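Local coordinates for protein putative metal-dependent hydrolase (Parabacteroides distasonis ATCC 8503, PDB 3KL7) that probably acts as a metal-dependent hydrolase of the beta-lactamase superfamily, holding two zinc ions in its active-site region, at residues Thr72-Asp77 and Arg142-Gly147; Tyr158-Thr163 and Ala178-Asn183; Ser48-Pro53 and Thr61-Ala66; Asp67-Thr72 and Ser90-Ile95. All coordinates share one frame; numbering follows the deposited sequence.

Contact 1 (Thr72-Asp77 and Arg142-Gly147). With ZN (zinc ion), chain C; ZN (zinc ion), chain D.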
loop_
_atom_site.group_PDB
_atom_site.type_symbol
_atom_site.label_atom_id
_atom_site.label_comp_id
_atom_site.label_asym_id
_atom_site.label_seq_id
_atom_site.Cartn_x
_atom_site.Cartn_y
_atom_site.Cartn_z
ATOM N N THR A 72 -6.441 -2.858 -2.273
ATOM C CA THR A 72 -6.874 -1.555 -1.691
ATOM C C THR A 72 -8.215 -1.065 -2.285
ATOM O O THR A 72 -9.096 -0.587 -1.548
ATOM C CB THR A 72 -5.827 -0.467 -1.931
ATOM O OG1 THR A 72 -5.583 -0.346 -3.337
ATOM C CG2 THR A 72 -4.521 -0.791 -1.202
ATOM N N HIS A 73 -8.365 -1.163 -3.608
ATOM C CA HIS A 73 -9.623 -0.771 -4.261
ATOM C C HIS A 73 -9.709 -1.306 -5.670
ATOM O O HIS A 73 -8.764 -1.924 -6.161
ATOM C CB HIS A 73 -9.827 0.768 -4.227
ATOM C CG HIS A 73 -8.823 1.542 -5.029
ATOM N ND1 HIS A 73 -7.478 1.553 -4.728
ATOM C CD2 HIS A 73 -8.977 2.357 -6.098
ATOM C CE1 HIS A 73 -6.845 2.328 -5.594
ATOM N NE2 HIS A 73 -7.733 2.825 -6.437
ATOM N N GLU A 74 -10.849 -1.038 -6.325
ATOM C CA GLU A 74 -11.306 -1.790 -7.499
ATOM C C GLU A 74 -10.778 -1.326 -8.863
ATOM O O GLU A 74 -10.967 -2.009 -9.852
ATOM C CB GLU A 74 -12.838 -1.753 -7.540
ATOM C CG GLU A 74 -13.406 -0.436 -8.039
ATOM C CD GLU A 74 -14.813 -0.192 -7.574
ATOM O OE1 GLU A 74 -14.995 0.266 -6.418
ATOM O OE2 GLU A 74 -15.745 -0.442 -8.367
ATOM N N HIS A 75 -10.134 -0.162 -8.910
ATOM C CA HIS A 75 -9.600 0.368 -10.175
ATOM C C HIS A 75 -8.607 -0.608 -10.831
ATOM O O HIS A 75 -7.889 -1.335 -10.148
ATOM C CB HIS A 75 -8.930 1.745 -9.949
ATOM C CG HIS A 75 -9.901 2.857 -9.669
ATOM N ND1 HIS A 75 -9.545 4.000 -8.998
ATOM C CD2 HIS A 75 -11.216 2.987 -9.956
ATOM C CE1 HIS A 75 -10.593 4.794 -8.895
ATOM N NE2 HIS A 75 -11.622 4.199 -9.458
ATOM N N GLY A 76 -8.576 -0.597 -12.165
ATOM C CA GLY A 76 -7.796 -1.588 -12.969
ATOM C C GLY A 76 -6.276 -1.585 -12.782
ATOM O O GLY A 76 -5.619 -2.582 -13.044
ATOM N N ASP A 77 -5.723 -0.459 -12.330
ATOM C CA ASP A 77 -4.294 -0.384 -12.015
ATOM C C ASP A 77 -4.005 -0.856 -10.546
ATOM O O ASP A 77 -2.927 -0.593 -9.983
ATOM C CB ASP A 77 -3.749 1.041 -12.257
ATOM C CG ASP A 77 -4.439 2.103 -11.394
ATOM O OD1 ASP A 77 -5.678 2.112 -11.324
ATOM O OD2 ASP A 77 -3.733 2.927 -10.810
ATOM N N ARG A 142 -15.216 8.796 -0.434
ATOM C CA ARG A 142 -15.072 8.403 0.936
ATOM C C ARG A 142 -15.736 7.040 1.258
ATOM O O ARG A 142 -16.773 6.705 0.717
ATOM C CB ARG A 142 -15.666 9.500 1.830
ATOM C CG ARG A 142 -15.175 9.456 3.190
ATOM C CD ARG A 142 -15.516 10.703 3.959
ATOM N NE ARG A 142 -14.815 10.713 5.248
ATOM C CZ ARG A 142 -14.738 11.764 6.068
ATOM N NH1 ARG A 142 -15.327 12.914 5.751
ATOM N NH2 ARG A 142 -14.067 11.660 7.217
ATOM N N HIS A 143 -15.096 6.285 2.144
ATOM C CA HIS A 143 -15.620 4.975 2.673
ATOM C C HIS A 143 -15.417 3.791 1.717
ATOM O O HIS A 143 -15.203 2.655 2.165
ATOM C CB HIS A 143 -17.119 5.061 3.095
ATOM C CG HIS A 143 -17.422 6.177 4.052
ATOM N ND1 HIS A 143 -16.749 6.341 5.244
ATOM C CD2 HIS A 143 -18.338 7.178 3.996
ATOM C CE1 HIS A 143 -17.230 7.399 5.879
ATOM N NE2 HIS A 143 -18.197 7.925 5.144
ATOM N N ARG A 144 -15.479 4.055 0.410
ATOM C CA ARG A 144 -15.445 2.984 -0.595
ATOM C C ARG A 144 -14.159 2.146 -0.578
ATOM O O ARG A 144 -14.208 0.935 -0.756
ATOM C CB ARG A 144 -15.662 3.561 -1.988
ATOM C CG ARG A 144 -15.993 2.526 -3.030
ATOM C CD ARG A 144 -15.901 3.100 -4.409
ATOM N NE ARG A 144 -14.522 3.424 -4.749
ATOM C CZ ARG A 144 -14.152 4.073 -5.851
ATOM N NH1 ARG A 144 -15.071 4.473 -6.739
ATOM N NH2 ARG A 144 -12.869 4.319 -6.071
ATOM N N ASP A 145 -13.020 2.800 -0.343
ATOM C CA ASP A 145 -11.709 2.169 -0.511
ATOM C C ASP A 145 -10.884 2.128 0.803
ATOM O O ASP A 145 -11.174 2.838 1.771
ATOM C CB ASP A 145 -10.906 2.928 -1.588
ATOM C CG ASP A 145 -11.677 3.076 -2.931
ATOM O OD1 ASP A 145 -12.594 2.256 -3.202
ATOM O OD2 ASP A 145 -11.343 4.006 -3.720
ATOM N N ASN A 146 -9.842 1.299 0.802
ATOM C CA ASN A 146 -9.004 1.089 1.991
ATOM C C ASN A 146 -7.585 1.445 1.764
ATOM O O ASN A 146 -7.026 1.193 0.699
ATOM C CB ASN A 146 -9.008 -0.402 2.397
ATOM C CG ASN A 146 -10.333 -0.871 2.923
ATOM O OD1 ASN A 146 -11.124 -0.089 3.488
ATOM N ND2 ASN A 146 -10.595 -2.156 2.752
ATOM N N GLY A 147 -6.981 2.028 2.773
ATOM C CA GLY A 147 -5.543 1.885 2.977
ATOM C C GLY A 147 -5.404 0.766 4.018
ATOM O O GLY A 147 -6.405 0.387 4.627
HETATM ZN ZN ZN C . -7.515 4.527 -7.960
HETATM ZN ZN ZN D . -4.517 4.053 -8.773
HETATM O O HOH W 1 -14.047 5.396 -9.357
HETATM O O HOH W 2 -6.432 3.689 -9.473
#

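Contact 2 (Tyr158-Thr163 and Ala178-Asn183). With ZN (zinc ion), chain C; ZN (zinc ion), chain D.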
loop_
_atom_site.group_PDB
_atom_site.type_symbol
_atom_site.label_atom_id
_atom_site.label_comp_id
_atom_site.label_asym_id
_atom_site.label_seq_id
_atom_site.Cartn_x
_atom_site.Cartn_y
_atom_site.Cartn_z
ATOM N N TYR A 158 2.475 1.161 6.577
ATOM C CA TYR A 158 1.223 1.791 6.112
ATOM C C TYR A 158 1.232 1.865 4.600
ATOM O O TYR A 158 2.090 2.513 4.015
ATOM C CB TYR A 158 1.087 3.188 6.721
ATOM C CG TYR A 158 -0.032 4.044 6.143
ATOM C CD1 TYR A 158 -1.271 3.510 5.868
ATOM C CD2 TYR A 158 0.160 5.392 5.912
ATOM C CE1 TYR A 158 -2.307 4.306 5.348
ATOM C CE2 TYR A 158 -0.868 6.197 5.379
ATOM C CZ TYR A 158 -2.094 5.641 5.102
ATOM O OH TYR A 158 -3.111 6.431 4.581
ATOM N N ILE A 159 0.307 1.157 3.967
ATOM C CA ILE A 159 0.113 1.262 2.520
ATOM C C ILE A 159 -1.186 2.072 2.267
ATOM O O ILE A 159 -2.281 1.588 2.500
ATOM C CB ILE A 159 0.032 -0.139 1.864
ATOM C CG1 ILE A 159 1.371 -0.917 2.119
ATOM C CG2 ILE A 159 -0.287 -0.009 0.329
ATOM C CD1 ILE A 159 1.271 -2.371 1.933
ATOM N N ALA A 160 -1.039 3.318 1.811
ATOM C CA ALA A 160 -2.180 4.237 1.760
ATOM C C ALA A 160 -3.193 3.883 0.680
ATOM O O ALA A 160 -4.351 4.207 0.803
ATOM C CB ALA A 160 -1.708 5.676 1.594
ATOM N N GLY A 161 -2.768 3.203 -0.361
ATOM C CA GLY A 161 -3.644 3.040 -1.533
ATOM C C GLY A 161 -3.793 4.394 -2.243
ATOM O O GLY A 161 -2.842 5.184 -2.265
ATOM N N ASP A 162 -4.976 4.667 -2.812
ATOM C CA ASP A 162 -5.211 5.940 -3.528
ATOM C C ASP A 162 -6.008 6.930 -2.665
ATOM O O ASP A 162 -7.162 6.695 -2.348
ATOM C CB ASP A 162 -5.915 5.690 -4.873
ATOM C CG ASP A 162 -4.963 5.113 -5.935
ATOM O OD1 ASP A 162 -3.734 4.958 -5.637
ATOM O OD2 ASP A 162 -5.425 4.832 -7.058
ATOM N N THR A 163 -5.356 8.038 -2.289
ATOM C CA THR A 163 -5.932 8.998 -1.352
ATOM C C THR A 163 -5.290 10.377 -1.518
ATOM O O THR A 163 -4.292 10.529 -2.190
ATOM C CB THR A 163 -5.716 8.520 0.089
ATOM O OG1 THR A 163 -6.314 9.451 1.022
ATOM C CG2 THR A 163 -4.213 8.363 0.385
ATOM N N ALA A 178 5.975 3.914 5.339
ATOM C CA ALA A 178 4.754 4.363 4.708
ATOM C C ALA A 178 4.916 4.489 3.236
ATOM O O ALA A 178 5.935 4.938 2.751
ATOM C CB ALA A 178 4.276 5.712 5.323
ATOM N N PHE A 179 3.887 4.084 2.525
ATOM C CA PHE A 179 3.784 4.303 1.116
ATOM C C PHE A 179 2.650 5.272 0.867
ATOM O O PHE A 179 1.506 4.977 1.178
ATOM C CB PHE A 179 3.525 2.967 0.381
ATOM C CG PHE A 179 4.668 1.977 0.508
ATOM C CD1 PHE A 179 4.813 1.211 1.659
ATOM C CD2 PHE A 179 5.590 1.835 -0.500
ATOM C CE1 PHE A 179 5.855 0.324 1.783
ATOM C CE2 PHE A 179 6.635 0.954 -0.377
ATOM C CZ PHE A 179 6.771 0.200 0.763
ATOM N N LEU A 180 2.982 6.437 0.311
ATOM C CA LEU A 180 1.980 7.447 -0.077
ATOM C C LEU A 180 1.969 7.642 -1.595
ATOM O O LEU A 180 3.046 7.660 -2.237
ATOM C CB LEU A 180 2.291 8.784 0.597
ATOM C CG LEU A 180 2.220 8.740 2.111
ATOM C CD1 LEU A 180 2.616 10.115 2.730
ATOM C CD2 LEU A 180 0.812 8.297 2.559
ATOM N N PRO A 181 0.754 7.789 -2.185
ATOM C CA PRO A 181 0.548 7.980 -3.635
ATOM C C PRO A 181 0.685 9.420 -4.080
ATOM O O PRO A 181 0.055 10.302 -3.504
ATOM C CB PRO A 181 -0.898 7.522 -3.835
ATOM C CG PRO A 181 -1.547 7.842 -2.569
ATOM C CD PRO A 181 -0.524 7.528 -1.504
ATOM N N VAL A 182 1.480 9.645 -5.127
ATOM C CA VAL A 182 1.832 10.978 -5.543
ATOM C C VAL A 182 1.723 11.127 -7.075
ATOM O O VAL A 182 2.744 11.284 -7.781
ATOM C CB VAL A 182 3.296 11.335 -5.079
ATOM C CG1 VAL A 182 3.553 12.809 -5.205
ATOM C CG2 VAL A 182 3.566 10.836 -3.597
ATOM N N ASN A 183 0.494 11.066 -7.593
ATOM C CA ASN A 183 0.254 11.383 -8.993
ATOM C C ASN A 183 -0.995 12.229 -9.170
ATOM O O ASN A 183 -1.820 12.299 -8.282
ATOM C CB ASN A 183 0.214 10.112 -9.878
ATOM C CG ASN A 183 -1.020 9.270 -9.657
ATOM O OD1 ASN A 183 -1.611 9.267 -8.574
ATOM N ND2 ASN A 183 -1.402 8.536 -10.666
HETATM ZN ZN ZN C . -7.515 4.527 -7.960
HETATM ZN ZN ZN D . -4.517 4.053 -8.773
HETATM O O HOH W 2 -6.432 3.689 -9.473
#

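Contact 3 (Ser48-Pro53 and Thr61-Ala66)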
loop_
_atom_site.group_PDB
_atom_site.type_symbol
_atom_site.label_atom_id
_atom_site.label_comp_id
_atom_site.label_asym_id
_atom_site.label_seq_id
_atom_site.Cartn_x
_atom_site.Cartn_y
_atom_site.Cartn_z
ATOM N N SER A 48 4.624 -15.000 1.648
ATOM C CA SER A 48 4.650 -14.054 0.547
ATOM C C SER A 48 3.307 -13.311 0.445
ATOM O O SER A 48 2.251 -13.929 0.403
ATOM C CB SER A 48 4.956 -14.768 -0.749
ATOM O OG SER A 48 4.997 -13.853 -1.823
ATOM N N ILE A 49 3.375 -11.979 0.424
ATOM C CA ILE A 49 2.189 -11.127 0.413
ATOM C C ILE A 49 2.218 -10.221 -0.797
ATOM O O ILE A 49 3.152 -9.457 -0.976
ATOM C CB ILE A 49 2.140 -10.242 1.643
ATOM C CG1 ILE A 49 2.026 -11.104 2.929
ATOM C CG2 ILE A 49 0.954 -9.245 1.534
ATOM C CD1 ILE A 49 3.052 -10.737 4.018
ATOM N N GLN A 50 1.194 -10.307 -1.630
ATOM C CA GLN A 50 1.091 -9.427 -2.770
ATOM C C GLN A 50 0.073 -8.354 -2.483
ATOM O O GLN A 50 -1.027 -8.644 -1.985
ATOM C CB GLN A 50 0.686 -10.197 -4.021
ATOM C CG GLN A 50 1.691 -11.252 -4.464
ATOM C CD GLN A 50 2.903 -10.666 -5.174
ATOM O OE1 GLN A 50 2.993 -9.456 -5.379
ATOM N NE2 GLN A 50 3.844 -11.538 -5.562
ATOM N N VAL A 51 0.446 -7.109 -2.800
ATOM C CA VAL A 51 -0.437 -5.966 -2.694
ATOM C C VAL A 51 -0.786 -5.428 -4.086
ATOM O O VAL A 51 0.101 -5.124 -4.887
ATOM C CB VAL A 51 0.242 -4.838 -1.903
ATOM C CG1 VAL A 51 -0.722 -3.635 -1.714
ATOM C CG2 VAL A 51 0.744 -5.364 -0.580
ATOM N N ASP A 52 -2.081 -5.293 -4.355
ATOM C CA ASP A 52 -2.577 -4.732 -5.634
ATOM C C ASP A 52 -1.777 -5.258 -6.843
ATOM O O ASP A 52 -1.264 -4.472 -7.653
ATOM C CB ASP A 52 -2.532 -3.195 -5.608
ATOM C CG ASP A 52 -3.484 -2.567 -4.531
ATOM O OD1 ASP A 52 -4.373 -3.278 -4.000
ATOM O OD2 ASP A 52 -3.332 -1.339 -4.233
ATOM N N PRO A 53 -1.676 -6.597 -6.979
ATOM C CA PRO A 53 -0.899 -7.164 -8.080
ATOM C C PRO A 53 -1.575 -6.930 -9.422
ATOM O O PRO A 53 -2.790 -7.208 -9.572
ATOM C CB PRO A 53 -0.871 -8.644 -7.753
ATOM C CG PRO A 53 -2.177 -8.880 -7.034
ATOM C CD PRO A 53 -2.375 -7.637 -6.208
ATOM N N THR A 61 3.515 -15.034 -12.861
ATOM C CA THR A 61 3.739 -16.501 -12.832
ATOM C C THR A 61 5.154 -16.848 -12.327
ATOM O O THR A 61 5.410 -17.991 -11.912
ATOM C CB THR A 61 3.564 -17.157 -14.241
ATOM O OG1 THR A 61 4.552 -16.636 -15.143
ATOM C CG2 THR A 61 2.159 -16.893 -14.799
ATOM N N THR A 62 6.067 -15.868 -12.374
ATOM C CA THR A 62 7.455 -16.089 -11.958
ATOM C C THR A 62 7.677 -15.834 -10.446
ATOM O O THR A 62 8.728 -16.150 -9.926
ATOM C CB THR A 62 8.446 -15.199 -12.757
ATOM O OG1 THR A 62 8.264 -13.826 -12.387
ATOM C CG2 THR A 62 8.246 -15.371 -14.282
ATOM N N PHE A 63 6.687 -15.262 -9.759
ATOM C CA PHE A 63 6.802 -15.053 -8.289
ATOM C C PHE A 63 6.391 -16.314 -7.530
ATOM O O PHE A 63 5.663 -17.156 -8.062
ATOM C CB PHE A 63 5.903 -13.876 -7.807
ATOM C CG PHE A 63 6.340 -12.519 -8.308
ATOM C CD1 PHE A 63 7.663 -12.107 -8.197
ATOM C CD2 PHE A 63 5.418 -11.646 -8.876
ATOM C CE1 PHE A 63 8.059 -10.848 -8.666
ATOM C CE2 PHE A 63 5.812 -10.381 -9.345
ATOM C CZ PHE A 63 7.118 -9.990 -9.239
ATOM N N PRO A 64 6.849 -16.445 -6.270
ATOM C CA PRO A 64 6.314 -17.508 -5.432
ATOM C C PRO A 64 4.828 -17.255 -5.193
ATOM O O PRO A 64 4.361 -16.096 -5.327
ATOM C CB PRO A 64 7.122 -17.371 -4.118
ATOM C CG PRO A 64 7.600 -15.976 -4.108
ATOM C CD PRO A 64 7.836 -15.617 -5.547
ATOM N N LYS A 65 4.085 -18.309 -4.861
ATOM C CA LYS A 65 2.649 -18.188 -4.731
ATOM C C LYS A 65 2.276 -17.424 -3.464
ATOM O O LYS A 65 2.832 -17.671 -2.383
ATOM C CB LYS A 65 1.982 -19.560 -4.766
ATOM C CG LYS A 65 2.247 -20.364 -6.073
ATOM C CD LYS A 65 1.872 -19.568 -7.357
ATOM C CE LYS A 65 2.033 -20.430 -8.602
ATOM N NZ LYS A 65 1.879 -19.661 -9.872
ATOM N N ALA A 66 1.341 -16.479 -3.615
ATOM C CA ALA A 66 0.880 -15.645 -2.515
ATOM C C ALA A 66 0.236 -16.458 -1.395
ATOM O O ALA A 66 -0.639 -17.283 -1.633
ATOM C CB ALA A 66 -0.118 -14.614 -3.033
HETATM O O HOH W 3 3.543 -13.866 -4.093
#

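Contact 4 (Asp67-Thr72 and Ser90-Ile95)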
loop_
_atom_site.group_PDB
_atom_site.type_symbol
_atom_site.label_atom_id
_atom_site.label_comp_id
_atom_site.label_asym_id
_atom_site.label_seq_id
_atom_site.Cartn_x
_atom_site.Cartn_y
_atom_site.Cartn_z
ATOM N N ASP A 67 0.677 -16.222 -0.179
ATOM C CA ASP A 67 -0.070 -16.661 0.987
ATOM C C ASP A 67 -1.219 -15.680 1.219
ATOM O O ASP A 67 -2.291 -16.058 1.707
ATOM C CB ASP A 67 0.829 -16.706 2.213
ATOM C CG ASP A 67 1.848 -17.833 2.147
ATOM O OD1 ASP A 67 1.450 -18.994 2.321
ATOM O OD2 ASP A 67 3.052 -17.550 1.925
ATOM N N ILE A 68 -0.990 -14.426 0.851
ATOM C CA ILE A 68 -1.962 -13.379 1.052
ATOM C C ILE A 68 -1.951 -12.404 -0.095
ATOM O O ILE A 68 -0.879 -12.011 -0.557
ATOM C CB ILE A 68 -1.666 -12.586 2.354
ATOM C CG1 ILE A 68 -1.700 -13.538 3.562
ATOM C CG2 ILE A 68 -2.694 -11.428 2.540
ATOM C CD1 ILE A 68 -1.288 -12.881 4.853
ATOM N N ILE A 69 -3.154 -12.005 -0.558
ATOM C CA ILE A 69 -3.296 -10.930 -1.547
ATOM C C ILE A 69 -4.158 -9.829 -0.965
ATOM O O ILE A 69 -5.299 -10.058 -0.559
ATOM C CB ILE A 69 -3.917 -11.441 -2.896
ATOM C CG1 ILE A 69 -3.041 -12.585 -3.485
ATOM C CG2 ILE A 69 -4.090 -10.233 -3.935
ATOM C CD1 ILE A 69 -3.661 -13.316 -4.644
ATOM N N LEU A 70 -3.592 -8.637 -0.902
ATOM C CA LEU A 70 -4.275 -7.457 -0.384
ATOM C C LEU A 70 -4.728 -6.575 -1.555
ATOM O O LEU A 70 -3.903 -6.162 -2.362
ATOM C CB LEU A 70 -3.298 -6.624 0.446
ATOM C CG LEU A 70 -3.384 -6.624 1.936
ATOM C CD1 LEU A 70 -4.819 -6.301 2.400
ATOM C CD2 LEU A 70 -2.920 -7.955 2.468
ATOM N N ILE A 71 -6.008 -6.266 -1.625
ATOM C CA ILE A 71 -6.493 -5.277 -2.597
ATOM C C ILE A 71 -6.992 -4.017 -1.891
ATOM O O ILE A 71 -7.868 -4.092 -1.013
ATOM C CB ILE A 71 -7.629 -5.820 -3.463
ATOM C CG1 ILE A 71 -7.240 -7.155 -4.085
ATOM C CG2 ILE A 71 -7.993 -4.794 -4.553
ATOM C CD1 ILE A 71 -5.901 -7.130 -4.807
ATOM N N THR A 72 -6.441 -2.858 -2.273
ATOM C CA THR A 72 -6.874 -1.555 -1.691
ATOM C C THR A 72 -8.215 -1.065 -2.285
ATOM O O THR A 72 -9.096 -0.587 -1.548
ATOM C CB THR A 72 -5.827 -0.467 -1.931
ATOM O OG1 THR A 72 -5.583 -0.346 -3.337
ATOM C CG2 THR A 72 -4.521 -0.791 -1.202
ATOM N N SER A 90 -4.120 -22.692 -3.678
ATOM C CA SER A 90 -5.426 -23.084 -3.173
ATOM C C SER A 90 -5.730 -22.492 -1.793
ATOM O O SER A 90 -6.881 -22.217 -1.485
ATOM C CB SER A 90 -5.587 -24.618 -3.169
ATOM O OG SER A 90 -4.586 -25.249 -2.391
ATOM N N ASP A 91 -4.701 -22.278 -0.979
ATOM C CA ASP A 91 -4.910 -21.748 0.389
ATOM C C ASP A 91 -4.566 -20.235 0.549
ATOM O O ASP A 91 -4.436 -19.740 1.668
ATOM C CB ASP A 91 -4.161 -22.618 1.448
ATOM C CG ASP A 91 -2.641 -22.646 1.237
ATOM O OD1 ASP A 91 -2.163 -22.096 0.232
ATOM O OD2 ASP A 91 -1.925 -23.225 2.091
ATOM N N THR A 92 -4.447 -19.517 -0.573
ATOM C CA THR A 92 -4.256 -18.078 -0.542
ATOM C C THR A 92 -5.478 -17.383 0.084
ATOM O O THR A 92 -6.573 -17.703 -0.238
ATOM C CB THR A 92 -4.078 -17.501 -1.963
ATOM O OG1 THR A 92 -2.879 -18.001 -2.545
ATOM C CG2 THR A 92 -4.017 -15.988 -1.924
ATOM N N GLU A 93 -5.250 -16.438 0.987
ATOM C CA GLU A 93 -6.348 -15.613 1.526
ATOM C C GLU A 93 -6.291 -14.236 0.889
ATOM O O GLU A 93 -5.277 -13.534 0.988
ATOM C CB GLU A 93 -6.261 -15.485 3.064
ATOM C CG GLU A 93 -7.462 -14.686 3.712
ATOM C CD GLU A 93 -8.783 -15.481 3.736
ATOM O OE1 GLU A 93 -8.997 -16.262 4.699
ATOM O OE2 GLU A 93 -9.611 -15.314 2.795
ATOM N N ILE A 94 -7.383 -13.853 0.229
ATOM C CA ILE A 94 -7.502 -12.520 -0.376
ATOM C C ILE A 94 -8.212 -11.600 0.636
ATOM O O ILE A 94 -9.279 -11.944 1.131
ATOM C CB ILE A 94 -8.322 -12.587 -1.691
ATOM C CG1 ILE A 94 -7.615 -13.507 -2.700
ATOM C CG2 ILE A 94 -8.532 -11.171 -2.288
ATOM C CD1 ILE A 94 -8.425 -13.798 -3.968
ATOM N N ILE A 95 -7.593 -10.459 0.965
ATOM C CA ILE A 95 -8.210 -9.449 1.857
ATOM C C ILE A 95 -8.440 -8.169 1.033
ATOM O O ILE A 95 -7.500 -7.641 0.451
ATOM C CB ILE A 95 -7.292 -9.104 3.111
ATOM C CG1 ILE A 95 -7.210 -10.298 4.088
ATOM C CG2 ILE A 95 -7.883 -7.932 3.907
ATOM C CD1 ILE A 95 -6.449 -11.499 3.561
HETATM O O HOH W 4 -2.715 -18.287 4.046
#

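Contact 1 (Thr72-Asp77 and Arg142-Gly147)
One water is gripped from both segments, accepting an N-H from H75 NE2 at 2.7 Å and another from R144 NH1 at 3.0 Å. It lies at the edge of the H75 ring and of the R144 guanidinium, in the plane of each, although the two planes stand 86° apart. With NE2 turned to this water, H75 gives ND1 to a zinc ion at 2.3 Å, and H73 reaches the same ion with NE2. Histidine suits both places because one ring can bind metal through one nitrogen and be steered through the other. H73 ND1 donates to T72 OG1, which is itself hydrogen-bonded to D52.

R144 grips D145 side-on, NE to OD1 at 2.7 Å and NH2 to OD2, so two bonds fix the rotation of the guanidinium, though the groups are not quite coplanar. D145 in turn packs its CG 3.2 Å from H73 CB. E74, whose carboxylate also bonds to N99, brings OE1 over one face of the R144 guanidinium, a long salt bridge of charges only, with no N-H aimed at it. This positive group probably eases the closeness of the two acids. The backbones are joined where N146 N donates to T72 O at 3.1 Å.

H73, H75, D77 and H78 form the HxHxDH signature of the superfamily. D77 OD2 binds the second zinc at 2.5 Å, and a shared water bridges the metals. This loop, between strand 68-71 and helix 81-87, supplies four ligands, H140, D162 and H209 lying elsewhere; it borders strand 146-152, and helix 98-104 touches E74 and R144.

Contact 2 (Tyr158-Thr163 and Ala178-Asn183)
I159 and F179 lie side by side and point the same way from neighbouring parallel strands, I159 CG1 coming within 4.1 Å of F179 CD1. The F179 ring also stacks on that of Y206 of strand 204-208. Y158 and L180, on the other face, cross at about a right angle: L180 CD2 meets Y158 CE2 at 3.9 Å and also touches the methyl of A160. A chi1 of 170° carries the Y158 ring forward, so that A160 N lies over one of its faces. The small A178 lies beside it, its CB 4.2 Å from Y158 CD2.

Two straight backbone bonds fix this register, F179 N to Y158 O at 2.8 Å and A160 N to F179 O at 3.1 Å. Beyond them the first chain leaves the sheet, and P181 packs against it, CG only 3.0 Å from G161 O and CD resting on A160 CB. G161, at a positive phi of 70° that glycine adopts easily, swings the chain round to D162.

D162 binds both metals through OD2, a negative oxygen that can serve two cations at once. OD2 lies 2.3 Å from the zinc ion bound by H73, H75 and H140 and 2.1 Å from that of D77, H78 and H209; a water also bridges them. Such a bridging aspartate in a loop after a strand is a feature of many dinuclear metallo-beta-lactamase superfamily hydrolases.

Contact 3 (Ser48-Pro53 and Thr61-Ala66)
F63 is the first residue of 61-66 to touch the strand, meeting Q50, whose NE2 lies 3.7 Å from F63 CD2. The two side chains cross at about a right angle, with amide and ring planes 42° apart. A bend at chi2 (-77°) folds the Q50 chain over and sets NE2 near the ring while leaving it an N-H for water.

P64 follows and offers its carbonyl O to that water, which donates to it at 2.7 Å. The same water accepts from Q50 NE2 at 2.8 Å and is hydrogen-bonded to S48 OG at 2.7 Å, so three polar groups share one solvent molecule and no direct hydrogen bond crosses the contact. Short S48 and longer Q50, two residues apart on one side of the strand, can thus reach the same water.

K65 approaches through its backbone alone, its O 4.0 Å from S48 CB; the side chain turns away and bonds through NZ to A86 O. A66, small and buried, closes the segment with its methyl 4.1 Å from Q50 CG.

The loop therefore runs back along strand 47-51 before entering strand 68-71, which pairs with it in parallel. Strand 39-44, the antiparallel neighbour of 47-51 on its other side, contributes M41 against S48, Q50 and F63.

Contact 4 (Asp67-Thr72 and Ser90-Ile95)
I95 and I69 bury the most surface here, with D67 next. I95 sends its branches to two residues of the facing strand: CG2 meets L70 CD1 at 3.8 Å, side by side, and CD1 reaches back to I68 CG2 at 3.9 Å. The bend at chi2 (69°) turns CD1 toward that earlier residue. I69 projects to the other face, where its CD1 lies 3.8 Å from T92 CG2 and its CB packs against I94. Branched aliphatic residues suit both faces, being at home in strands and buried on each side.

The backbones pair in parallel register. I69 N donates to E93 O at 3.0 Å and I69 O accepts from I95 N at 2.8 Å, while I95 O takes I71 N at 2.9 Å.

D67 adds its carbonyl, which accepts E93 N at 3.1 Å from 35° out of the carbonyl plane. Its carboxylate turns away to K89 and to S48 N, as befits a charged, partly exposed residue. T92 likewise bonds through OG1 to A66 O.

These strands form a beta-alpha-beta unit: helix 81-87 connects them and packs through I84 on I69 and I94. Strand 47-51 lies beyond 68-71, and Y148 of strand 146-152 touches L70 from the opposite face.

How the contacts relate
Contacts 3 and 4 lie about 9 Å apart, centre to centre, in one mixed sheet, where strands 47-51, 68-71 and 93-96 run side by side. Contact 2 belongs to the other mixed sheet, about 20 Å from contact 4, and pairs strands 155-159 and 177-181. Contact 1 joins the two sheets: T72, shared with contact 4, meets the start of strand 146-152. Along the chain contact 3 closes first, contacts 4 and 1 interleave, and contact 2 comes last. Contacts 1 and 2, about 11 Å apart, share both zinc ions and their bridging water, so the metal site is assembled by loops at the ends of strands from both sheets.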